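Side-chain contact in 2-C-methyl-D-erythritol 2,4-cyclodiphosphate synthase (PDB 1IV3), which converts 4-diphosphocytidyl-2-C-methyl-D-erythritol 2-phosphate into 2-C-methyl-D-erythritol 2,4-cyclodiphosphate with release of CMP, a step of the non-mevalonate route to isoprenoids: residues G37-H42 against S140-R145. The protein carries 3 engineered substitutions. Numbering follows the deposited sequence.
Engineered in segment 37-42: M41 (natural residue Leu). With MG (magnesium ion), chain G.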
ATOM      1  N   GLY A  37      12.573 -15.836  -3.546  1.00 20.89           N
ATOM      2  CA  GLY A  37      11.241 -15.298  -3.740  1.00 18.80           C
ATOM      3  C   GLY A  37      10.472 -14.966  -2.479  1.00 18.78           C
ATOM      4  O   GLY A  37       9.224 -14.924  -2.500  1.00 17.29           O
ATOM      5  N   ASP A  38      11.171 -14.709  -1.378  1.00 11.47           N
ATOM      6  CA  ASP A  38      10.520 -14.342  -0.123  1.00  9.78           C
ATOM      7  C   ASP A  38      10.007 -12.901  -0.167  1.00 11.65           C
ATOM      8  O   ASP A  38      10.731 -11.922   0.069  1.00 12.37           O
ATOM      9  CB  ASP A  38      11.498 -14.482   1.038  1.00  8.90           C
ATOM     10  CG  ASP A  38      10.886 -14.386   2.416  1.00 11.76           C
ATOM     11  OD1 ASP A  38       9.956 -13.578   2.645  1.00 10.85           O
ATOM     12  OD2 ASP A  38      11.387 -15.119   3.302  1.00 10.90           O
ATOM     13  N   ALA A  39       8.729 -12.766  -0.506  1.00 11.99           N
ATOM     14  CA  ALA A  39       8.135 -11.455  -0.753  1.00 14.08           C
ATOM     15  C   ALA A  39       8.130 -10.571   0.483  1.00  9.22           C
ATOM     16  O   ALA A  39       8.255  -9.345   0.399  1.00 10.36           O
ATOM     17  CB  ALA A  39       6.737 -11.706  -1.303  1.00  8.17           C
ATOM     18  N   ALA A  40       7.948 -11.163   1.663  1.00  9.35           N
ATOM     19  CA  ALA A  40       7.981 -10.448   2.935  1.00  9.96           C
ATOM     20  C   ALA A  40       9.348  -9.795   3.123  1.00 10.47           C
ATOM     21  O   ALA A  40       9.483  -8.599   3.339  1.00  9.96           O
ATOM     22  CB  ALA A  40       7.729 -11.375   4.122  1.00 11.60           C
ATOM     23  N   MET A  41      10.385 -10.637   3.025  1.00  9.09           N
ATOM     24  CA  MET A  41      11.736 -10.108   3.159  1.00  6.93           C
ATOM     25  C   MET A  41      11.987  -9.022   2.118  1.00  9.30           C
ATOM     26  O   MET A  41      12.562  -7.975   2.423  1.00  8.94           O
ATOM     27  CB  MET A  41      12.802 -11.190   2.987  1.00 11.62           C
ATOM     28  CG  MET A  41      12.995 -12.167   4.125  1.00 25.37           C
ATOM     29  SD  MET A  41      13.758 -11.508   5.626  1.00  3.68           S
ATOM     30  CE  MET A  41      12.360 -11.264   6.650  1.00  7.68           C
ATOM     31  N   HIS A  42      11.582  -9.236   0.863  1.00 10.78           N
ATOM     32  CA  HIS A  42      11.906  -8.235  -0.159  1.00  8.76           C
ATOM     33  C   HIS A  42      11.198  -6.904   0.077  1.00  9.82           C
ATOM     34  O   HIS A  42      11.824  -5.850  -0.042  1.00  9.44           O
ATOM     35  CB  HIS A  42      11.535  -8.744  -1.551  1.00  9.38           C
ATOM     36  CG  HIS A  42      12.447  -9.844  -1.979  1.00 13.52           C
ATOM     37  ND1 HIS A  42      12.328 -10.517  -3.164  1.00 22.85           N
ATOM     38  CD2 HIS A  42      13.523 -10.376  -1.335  1.00 16.07           C
ATOM     39  CE1 HIS A  42      13.285 -11.430  -3.256  1.00 30.35           C
ATOM     40  NE2 HIS A  42      14.022 -11.365  -2.156  1.00 21.89           N
ATOM     41  N   SER A 140      -2.355 -16.832  -8.345  1.00 16.47           N
ATOM     42  CA  SER A 140      -1.098 -17.518  -8.556  1.00 17.93           C
ATOM     43  C   SER A 140       0.102 -16.650  -8.195  1.00 26.90           C
ATOM     44  O   SER A 140       1.198 -16.902  -8.693  1.00 19.80           O
ATOM     45  CB  SER A 140      -1.039 -17.977 -10.022  1.00 31.10           C
ATOM     46  OG  SER A 140      -1.950 -19.053 -10.220  1.00 35.07           O
ATOM     47  N   HIS A 141      -0.078 -15.648  -7.332  1.00 19.08           N
ATOM     48  CA  HIS A 141       1.059 -14.866  -6.854  1.00 14.12           C
ATOM     49  C   HIS A 141       1.017 -14.765  -5.330  1.00 12.94           C
ATOM     50  O   HIS A 141      -0.046 -14.854  -4.717  1.00 14.29           O
ATOM     51  CB  HIS A 141       1.090 -13.453  -7.418  1.00 15.49           C
ATOM     52  CG  HIS A 141       1.355 -13.351  -8.883  1.00 17.99           C
ATOM     53  ND1 HIS A 141       2.498 -12.789  -9.389  1.00 21.91           N
ATOM     54  CD2 HIS A 141       0.606 -13.730  -9.956  1.00 15.25           C
ATOM     55  CE1 HIS A 141       2.450 -12.839 -10.714  1.00 23.07           C
ATOM     56  NE2 HIS A 141       1.323 -13.398 -11.081  1.00 21.97           N
ATOM     57  N   VAL A 142       2.191 -14.571  -4.753  1.00 13.94           N
ATOM     58  CA  VAL A 142       2.288 -14.117  -3.364  1.00 12.96           C
ATOM     59  C   VAL A 142       2.587 -12.619  -3.422  1.00 17.42           C
ATOM     60  O   VAL A 142       3.464 -12.230  -4.218  1.00 16.27           O
ATOM     61  CB  VAL A 142       3.343 -14.876  -2.566  1.00 15.41           C
ATOM     62  CG1 VAL A 142       4.714 -14.878  -3.266  1.00 14.35           C
ATOM     63  CG2 VAL A 142       3.459 -14.297  -1.161  1.00 12.81           C
ATOM     64  N   GLN A 143       1.878 -11.795  -2.649  1.00 12.08           N
ATOM     65  CA  GLN A 143       2.176 -10.363  -2.689  1.00  9.60           C
ATOM     66  C   GLN A 143       2.524  -9.896  -1.275  1.00 19.88           C
ATOM     67  O   GLN A 143       1.941 -10.425  -0.321  1.00 16.11           O
ATOM     68  CB  GLN A 143       1.005  -9.548  -3.199  1.00 11.24           C
ATOM     69  CG  GLN A 143       0.466 -10.006  -4.547  1.00 13.95           C
ATOM     70  CD  GLN A 143      -0.897  -9.418  -4.880  1.00 22.76           C
ATOM     71  OE1 GLN A 143      -1.932 -10.091  -4.874  1.00 23.19           O
ATOM     72  NE2 GLN A 143      -0.909  -8.121  -5.174  1.00 17.03           N
ATOM     73  N   ALA A 144       3.432  -8.937  -1.134  1.00 10.14           N
ATOM     74  CA  ALA A 144       3.691  -8.353   0.176  1.00  7.94           C
ATOM     75  C   ALA A 144       3.727  -6.841   0.019  1.00  9.32           C
ATOM     76  O   ALA A 144       4.269  -6.378  -0.986  1.00 13.85           O
ATOM     77  CB  ALA A 144       5.011  -8.818   0.780  1.00 11.78           C
ATOM     78  N   ARG A 145       3.186  -6.119   0.994  1.00  8.30           N
ATOM     79  CA  ARG A 145       3.381  -4.669   1.057  1.00  7.08           C
ATOM     80  C   ARG A 145       3.701  -4.314   2.495  1.00  9.22           C
ATOM     81  O   ARG A 145       3.075  -4.875   3.407  1.00 11.72           O
ATOM     82  CB  ARG A 145       2.153  -3.915   0.542  1.00 14.51           C
ATOM     83  CG  ARG A 145       1.746  -4.358  -0.865  1.00 14.19           C
ATOM     84  CD  ARG A 145       0.625  -3.475  -1.421  1.00 19.65           C
ATOM     85  NE  ARG A 145       0.469  -3.768  -2.856  1.00 23.33           N
ATOM     86  CZ  ARG A 145      -0.314  -4.773  -3.236  1.00 27.80           C
ATOM     87  NH1 ARG A 145      -0.951  -5.477  -2.311  1.00 19.45           N
ATOM     88  NH2 ARG A 145      -0.451  -5.039  -4.525  1.00 46.83           N
TER
HETATM   89 MG    MG G1561      10.924 -10.511  -4.533  1.00 23.06          MG
HETATM   90  O   HOH W   1      12.047  -9.452  -6.282  1.00 38.40           O
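A39 and A144 meet methyl to methyl, CB to CB at 4.0 Å, where the first turn of helix 39-50 rests on strand 141-150. The fit is tightest around A144: its CB also presses against the backbone of the helix, 3.3 Å from A39 O and 3.9 Å from A40 N, so a methyl group lies against the peptide joining the two helix residues. Side chains this short let the helix backbone settle almost directly on the sheet. Toward V142 the packing slackens to one apolar touch, A39 CB to V142 CG2 at 4.2 Å; chi1 of 53° sets CG2 opposite the backbone N and beside the carbonyl carbon, from where it reaches the alanine. Q143 and R145 point away on the far face of the strand, which meets the other subunits of the homotrimer: Q143, partly exposed, packs on L137 of the second subunit and R145 forms a salt bridge with E7 of the third.

The polar bonds run within the helix start and to its surroundings. D38 is the N-cap, its OD1 accepting a nearly straight bond (177°) from the backbone N of M41, an engineered residue, which approaches from above the carboxylate plane. Backbone amides of C21 and G22 hold the same carboxylate. The D38 carbonyl oxygen takes the amide of H42 and sits 3.3 Å above the plane of the H42 ring, offset toward its rim. ND1 of that ring binds magnesium at 2.0 Å, while NE2 is hydrogen-bonded to S73; a water, D8 and H10 also bind the metal. Van der Waals contact thus probably helps hold the H42-bearing turn against strand 141-150, whose A144 and V142 pair through their backbones with D8 and H10 of strand 3-14, consistent with alanine packing helping to space the metal site without supplying it a polar group.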